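Local atomic coordinates of interferon gamma receptor 1 (Gallus gallus, PDB entry 4EQ3), a protein that probably binds the cytokine interferon gamma as the extracellular part of a cell-surface receptor. Residues A[21-33]-A[62-76]. Sequence-based numbering, arbitrary orientation.
Sequences SKNFRTVLYWQYP and ISATSCDLSEEINEI
Ser70 OG ties the two segments together at the start of strand 25-31: it accepts the backbone N-H of Thr26 at 2.9 Å (N to OG) and donates its own hydrogen bond to Asp68 OD1, 2.7 Å from OG. That carboxylate oxygen is gripped twice, taking the hydroxyl on its syn lone pair while Ser70 N, 3.0 Å from OD1, comes from above the carboxylate plane and closes an Asx turn. The other oxygen, OD2, spends its syn lone pair on Arg25 NH2 at 3.0 Å, a salt bridge lying almost in the guanidinium plane although the two flat groups are turned 47° apart. The arginine chain, bent at chi2 and chi3 (both 72°), lays CD beside Ser70 OG and then brings NH2 to the acid. Leu69 N binds Thr26 O, and Leu28 and Cys67 exchange both of their backbone bonds, so strands 25-31 and 66-68 run antiparallel as the middle and one outer strand of a three-stranded sheet. This sheet packs on the four-stranded one in the N-terminal fibronectin type III-like domain, as expected of a class II cytokine receptor. Between the layers, Leu28 CB meets Leu69 CD1 at 3.6 Å, Thr26 CG2 rests on Ile73 CD1, and Cys67 is tied to Cys59 by a disulfide. Trp30 adopts chi1 55°, which lays its indole against the backbone of Thr65 and Ser66: the Thr65 carbonyl carbon and Ser66 N cover one face, Cys67 CB reaches the edge, and Thr65 CB makes a CH-pi contact 4.2 Å from the five-membered-ring centroid. Phe41 meets this indole edge-to-face. At the other sheet surface, Tyr29 CD1 comes within 3.5 Å of Ser66 CB, obliquely to the ring. One water joins Trp30 O to Thr65 OG1.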
loop_
_atom_site.group_PDB
_atom_site.type_symbol
_atom_site.label_atom_id
_atom_site.label_comp_id
_atom_site.label_asym_id
_atom_site.label_seq_id
_atom_site.Cartn_x
_atom_site.Cartn_y
_atom_site.Cartn_z
ATOM N N SER A 21 3.667 2.458 -5.343
ATOM C CA SER A 21 2.578 2.633 -4.401
ATOM C C SER A 21 2.437 1.394 -3.540
ATOM O O SER A 21 2.223 0.298 -4.055
ATOM C CB SER A 21 1.267 2.887 -5.146
ATOM O OG SER A 21 0.192 3.027 -4.242
ATOM N N LYS A 22 2.621 1.544 -2.247
ATOM C CA LYS A 22 2.444 0.474 -1.280
ATOM C C LYS A 22 1.795 0.922 0.006
ATOM O O LYS A 22 2.267 1.852 0.599
ATOM C CB LYS A 22 3.779 -0.209 -0.997
ATOM C CG LYS A 22 3.785 -1.390 -0.056
ATOM C CD LYS A 22 4.398 -2.532 -0.690
ATOM C CE LYS A 22 5.653 -3.031 0.002
ATOM N NZ LYS A 22 6.642 -3.598 -0.935
ATOM N N ASN A 23 0.728 0.234 0.410
ATOM C CA ASN A 23 0.022 0.566 1.641
ATOM C C ASN A 23 -0.492 1.994 1.602
ATOM O O ASN A 23 -0.567 2.668 2.629
ATOM C CB ASN A 23 0.926 0.361 2.847
ATOM C CG ASN A 23 1.248 -1.095 3.088
ATOM O OD1 ASN A 23 2.258 -1.428 3.722
ATOM N ND2 ASN A 23 0.396 -1.975 2.586
ATOM N N PHE A 24 -0.842 2.444 0.399
ATOM C CA PHE A 24 -1.449 3.755 0.200
ATOM C C PHE A 24 -0.462 4.902 0.333
ATOM O O PHE A 24 -0.852 6.065 0.332
ATOM C CB PHE A 24 -2.647 3.935 1.131
ATOM C CG PHE A 24 -3.743 2.942 0.877
ATOM C CD1 PHE A 24 -4.607 3.109 -0.195
ATOM C CD2 PHE A 24 -3.895 1.832 1.690
ATOM C CE1 PHE A 24 -5.621 2.188 -0.437
ATOM C CE2 PHE A 24 -4.897 0.907 1.451
ATOM C CZ PHE A 24 -5.764 1.085 0.390
ATOM N N ARG A 25 0.819 4.563 0.452
ATOM C CA ARG A 25 1.879 5.547 0.282
ATOM C C ARG A 25 2.338 5.475 -1.169
ATOM O O ARG A 25 2.898 4.470 -1.610
ATOM C CB ARG A 25 3.049 5.279 1.239
ATOM C CG ARG A 25 4.155 6.336 1.200
ATOM C CD ARG A 25 3.743 7.678 1.847
ATOM N NE ARG A 25 3.642 7.614 3.306
ATOM C CZ ARG A 25 3.606 8.680 4.108
ATOM N NH1 ARG A 25 3.513 8.526 5.422
ATOM N NH2 ARG A 25 3.669 9.906 3.603
ATOM N N THR A 26 2.083 6.537 -1.919
ATOM C CA THR A 26 2.467 6.557 -3.317
ATOM C C THR A 26 3.567 7.566 -3.568
ATOM O O THR A 26 3.427 8.749 -3.246
ATOM C CB THR A 26 1.272 6.886 -4.226
ATOM O OG1 THR A 26 0.217 5.960 -3.964
ATOM C CG2 THR A 26 1.676 6.794 -5.682
ATOM N N VAL A 27 4.650 7.101 -4.173
ATOM C CA VAL A 27 5.772 7.980 -4.452
ATOM C C VAL A 27 6.265 7.844 -5.882
ATOM O O VAL A 27 6.364 6.739 -6.427
ATOM C CB VAL A 27 6.939 7.759 -3.462
ATOM C CG1 VAL A 27 7.930 8.901 -3.573
ATOM C CG2 VAL A 27 6.419 7.666 -2.045
ATOM N N LEU A 28 6.558 8.991 -6.485
ATOM C CA LEU A 28 7.051 9.061 -7.849
ATOM C C LEU A 28 8.552 9.258 -7.811
ATOM O O LEU A 28 9.047 10.107 -7.081
ATOM C CB LEU A 28 6.409 10.241 -8.585
ATOM C CG LEU A 28 7.027 10.622 -9.931
ATOM C CD1 LEU A 28 6.731 9.569 -11.004
ATOM C CD2 LEU A 28 6.510 11.986 -10.380
ATOM N N TYR A 29 9.274 8.471 -8.598
ATOM C CA TYR A 29 10.719 8.569 -8.634
ATOM C C TYR A 29 11.195 8.772 -10.062
ATOM O O TYR A 29 10.564 8.307 -10.999
ATOM C CB TYR A 29 11.354 7.284 -8.108
ATOM C CG TYR A 29 10.973 6.918 -6.698
ATOM C CD1 TYR A 29 11.591 7.529 -5.614
ATOM C CD2 TYR A 29 10.006 5.949 -6.446
ATOM C CE1 TYR A 29 11.259 7.185 -4.314
ATOM C CE2 TYR A 29 9.664 5.596 -5.136
ATOM C CZ TYR A 29 10.298 6.221 -4.081
ATOM O OH TYR A 29 9.982 5.895 -2.785
ATOM N N TRP A 30 12.330 9.441 -10.211
ATOM C CA TRP A 30 12.988 9.567 -11.494
ATOM C C TRP A 30 14.495 9.700 -11.304
ATOM O O TRP A 30 15.006 9.774 -10.175
ATOM C CB TRP A 30 12.446 10.775 -12.264
ATOM C CG TRP A 30 12.540 12.062 -11.503
ATOM C CD1 TRP A 30 13.528 13.000 -11.593
ATOM C CD2 TRP A 30 11.607 12.551 -10.531
ATOM N NE1 TRP A 30 13.268 14.042 -10.729
ATOM C CE2 TRP A 30 12.097 13.787 -10.066
ATOM C CE3 TRP A 30 10.410 12.058 -10.004
ATOM C CZ2 TRP A 30 11.427 14.542 -9.108
ATOM C CZ3 TRP A 30 9.747 12.810 -9.049
ATOM C CH2 TRP A 30 10.257 14.035 -8.608
ATOM N N GLN A 31 15.205 9.732 -12.419
ATOM C CA GLN A 31 16.642 9.875 -12.391
ATOM C C GLN A 31 17.059 11.014 -13.305
ATOM O O GLN A 31 16.321 11.394 -14.227
ATOM C CB GLN A 31 17.305 8.562 -12.809
ATOM C CG GLN A 31 17.161 7.459 -11.767
ATOM C CD GLN A 31 17.698 6.132 -12.243
ATOM O OE1 GLN A 31 17.481 5.740 -13.390
ATOM N NE2 GLN A 31 18.397 5.423 -11.358
ATOM N N TYR A 32 18.239 11.563 -13.046
ATOM C CA TYR A 32 18.718 12.682 -13.832
ATOM C C TYR A 32 20.228 12.640 -14.002
ATOM O O TYR A 32 20.943 12.227 -13.088
ATOM C CB TYR A 32 18.298 13.999 -13.187
ATOM C CG TYR A 32 18.266 15.140 -14.173
ATOM C CD1 TYR A 32 17.255 15.223 -15.125
ATOM C CD2 TYR A 32 19.246 16.123 -14.168
ATOM C CE1 TYR A 32 17.217 16.257 -16.038
ATOM C CE2 TYR A 32 19.212 17.163 -15.069
ATOM C CZ TYR A 32 18.193 17.220 -16.005
ATOM O OH TYR A 32 18.151 18.240 -16.915
ATOM N N PRO A 33 20.694 13.063 -15.172
ATOM C CA PRO A 33 22.121 13.135 -15.448
ATOM C C PRO A 33 22.859 14.155 -14.608
ATOM O O PRO A 33 22.282 15.059 -14.094
ATOM C CB PRO A 33 22.173 13.489 -16.922
ATOM C CG PRO A 33 20.925 14.084 -17.198
ATOM C CD PRO A 33 19.933 13.460 -16.351
ATOM N N ILE A 62 11.955 21.536 -6.717
ATOM C CA ILE A 62 12.578 20.676 -5.722
ATOM C C ILE A 62 13.855 20.075 -6.277
ATOM O O ILE A 62 13.970 19.855 -7.488
ATOM C CB ILE A 62 11.652 19.541 -5.268
ATOM C CG1 ILE A 62 11.122 18.758 -6.473
ATOM C CG2 ILE A 62 10.507 20.090 -4.462
ATOM C CD1 ILE A 62 10.538 17.388 -6.106
ATOM N N SER A 63 14.819 19.823 -5.390
ATOM C CA SER A 63 16.091 19.245 -5.805
ATOM C C SER A 63 16.046 17.722 -5.744
ATOM O O SER A 63 16.808 17.042 -6.439
ATOM C CB SER A 63 17.225 19.760 -4.919
ATOM O OG SER A 63 17.046 19.332 -3.577
ATOM N N ALA A 64 15.163 17.192 -4.901
ATOM C CA ALA A 64 15.006 15.743 -4.766
ATOM C C ALA A 64 14.526 15.104 -6.065
ATOM O O ALA A 64 13.839 15.734 -6.860
ATOM C CB ALA A 64 14.046 15.421 -3.643
ATOM N N THR A 65 14.902 13.849 -6.280
ATOM C CA THR A 65 14.472 13.123 -7.465
ATOM C C THR A 65 13.304 12.210 -7.117
ATOM O O THR A 65 13.208 11.086 -7.613
ATOM C CB THR A 65 15.618 12.297 -8.057
ATOM O OG1 THR A 65 16.283 11.591 -7.004
ATOM C CG2 THR A 65 16.623 13.202 -8.760
ATOM N N SER A 66 12.432 12.694 -6.239
ATOM C CA SER A 66 11.248 11.953 -5.838
ATOM C C SER A 66 10.164 12.925 -5.408
ATOM O O SER A 66 10.446 14.071 -5.065
ATOM C CB SER A 66 11.566 10.953 -4.715
ATOM O OG SER A 66 11.952 11.598 -3.510
ATOM N N CYS A 67 8.921 12.465 -5.437
ATOM C CA CYS A 67 7.795 13.294 -5.047
ATOM C C CYS A 67 6.731 12.420 -4.414
ATOM O O CYS A 67 6.316 11.425 -5.010
ATOM C CB CYS A 67 7.220 14.009 -6.278
ATOM S SG CYS A 67 5.729 14.954 -5.937
ATOM N N ASP A 68 6.297 12.775 -3.207
ATOM C CA ASP A 68 5.271 12.002 -2.515
ATOM C C ASP A 68 3.914 12.449 -3.031
ATOM O O ASP A 68 3.520 13.600 -2.840
ATOM C CB ASP A 68 5.362 12.193 -0.986
ATOM C CG ASP A 68 4.396 11.286 -0.211
ATOM O OD1 ASP A 68 3.589 10.563 -0.831
ATOM O OD2 ASP A 68 4.441 11.282 1.036
ATOM N N LEU A 69 3.210 11.533 -3.690
ATOM C CA LEU A 69 1.953 11.847 -4.370
ATOM C C LEU A 69 0.732 11.445 -3.547
ATOM O O LEU A 69 -0.409 11.583 -4.010
ATOM C CB LEU A 69 1.892 11.133 -5.725
ATOM C CG LEU A 69 3.019 11.366 -6.735
ATOM C CD1 LEU A 69 2.831 10.459 -7.949
ATOM C CD2 LEU A 69 3.049 12.824 -7.160
ATOM N N SER A 70 0.967 10.948 -2.335
ATOM C CA SER A 70 -0.099 10.366 -1.525
ATOM C C SER A 70 -1.267 11.313 -1.272
ATOM O O SER A 70 -2.387 10.867 -1.019
ATOM C CB SER A 70 0.451 9.873 -0.181
ATOM O OG SER A 70 1.469 8.911 -0.371
ATOM N N GLU A 71 -1.012 12.616 -1.327
ATOM C CA GLU A 71 -2.061 13.584 -1.035
ATOM C C GLU A 71 -2.791 14.033 -2.290
ATOM O O GLU A 71 -3.775 14.761 -2.204
ATOM C CB GLU A 71 -1.490 14.798 -0.307
ATOM C CG GLU A 71 -0.850 14.471 1.039
ATOM C CD GLU A 71 -1.855 13.961 2.069
ATOM O OE1 GLU A 71 -2.738 14.746 2.486
ATOM O OE2 GLU A 71 -1.751 12.779 2.472
ATOM N N GLU A 72 -2.314 13.595 -3.452
ATOM C CA GLU A 72 -2.903 13.983 -4.731
ATOM C C GLU A 72 -3.831 12.901 -5.256
ATOM O O GLU A 72 -4.555 13.103 -6.230
ATOM C CB GLU A 72 -1.802 14.224 -5.765
ATOM C CG GLU A 72 -0.783 15.275 -5.357
ATOM C CD GLU A 72 -1.352 16.678 -5.436
ATOM O OE1 GLU A 72 -2.271 16.904 -6.262
ATOM O OE2 GLU A 72 -0.882 17.547 -4.670
ATOM N N ILE A 73 -3.794 11.741 -4.619
ATOM C CA ILE A 73 -4.543 10.593 -5.102
ATOM C C ILE A 73 -5.687 10.284 -4.165
ATOM O O ILE A 73 -5.481 9.893 -3.019
ATOM C CB ILE A 73 -3.626 9.373 -5.245
ATOM C CG1 ILE A 73 -2.558 9.665 -6.305
ATOM C CG2 ILE A 73 -4.439 8.126 -5.583
ATOM C CD1 ILE A 73 -1.448 8.639 -6.379
ATOM N N ASN A 74 -6.908 10.488 -4.641
ATOM C CA ASN A 74 -8.065 10.246 -3.792
ATOM C C ASN A 74 -9.160 9.508 -4.545
ATOM O O ASN A 74 -10.348 9.631 -4.236
ATOM C CB ASN A 74 -8.583 11.553 -3.207
ATOM C CG ASN A 74 -8.626 12.660 -4.224
ATOM O OD1 ASN A 74 -9.366 12.584 -5.206
ATOM N ND2 ASN A 74 -7.826 13.703 -4.002
ATOM N N GLU A 75 -8.730 8.748 -5.543
ATOM C CA GLU A 75 -9.606 7.871 -6.304
ATOM C C GLU A 75 -8.850 6.562 -6.422
ATOM O O GLU A 75 -7.666 6.563 -6.753
ATOM C CB GLU A 75 -9.855 8.444 -7.701
ATOM C CG GLU A 75 -10.619 9.766 -7.720
ATOM C CD GLU A 75 -12.077 9.598 -7.328
ATOM O OE1 GLU A 75 -12.571 8.451 -7.347
ATOM O OE2 GLU A 75 -12.726 10.613 -6.994
ATOM N N ILE A 76 -9.511 5.448 -6.140
ATOM C CA ILE A 76 -8.837 4.157 -6.227
ATOM C C ILE A 76 -9.059 3.480 -7.587
ATOM O O ILE A 76 -8.228 2.692 -8.036
ATOM C CB ILE A 76 -9.261 3.210 -5.072
ATOM C CG1 ILE A 76 -8.162 2.180 -4.776
ATOM C CG2 ILE A 76 -10.598 2.536 -5.376
ATOM C CD1 ILE A 76 -8.315 1.492 -3.402
HETATM O O HOH W 1 17.753 9.709 -8.712
#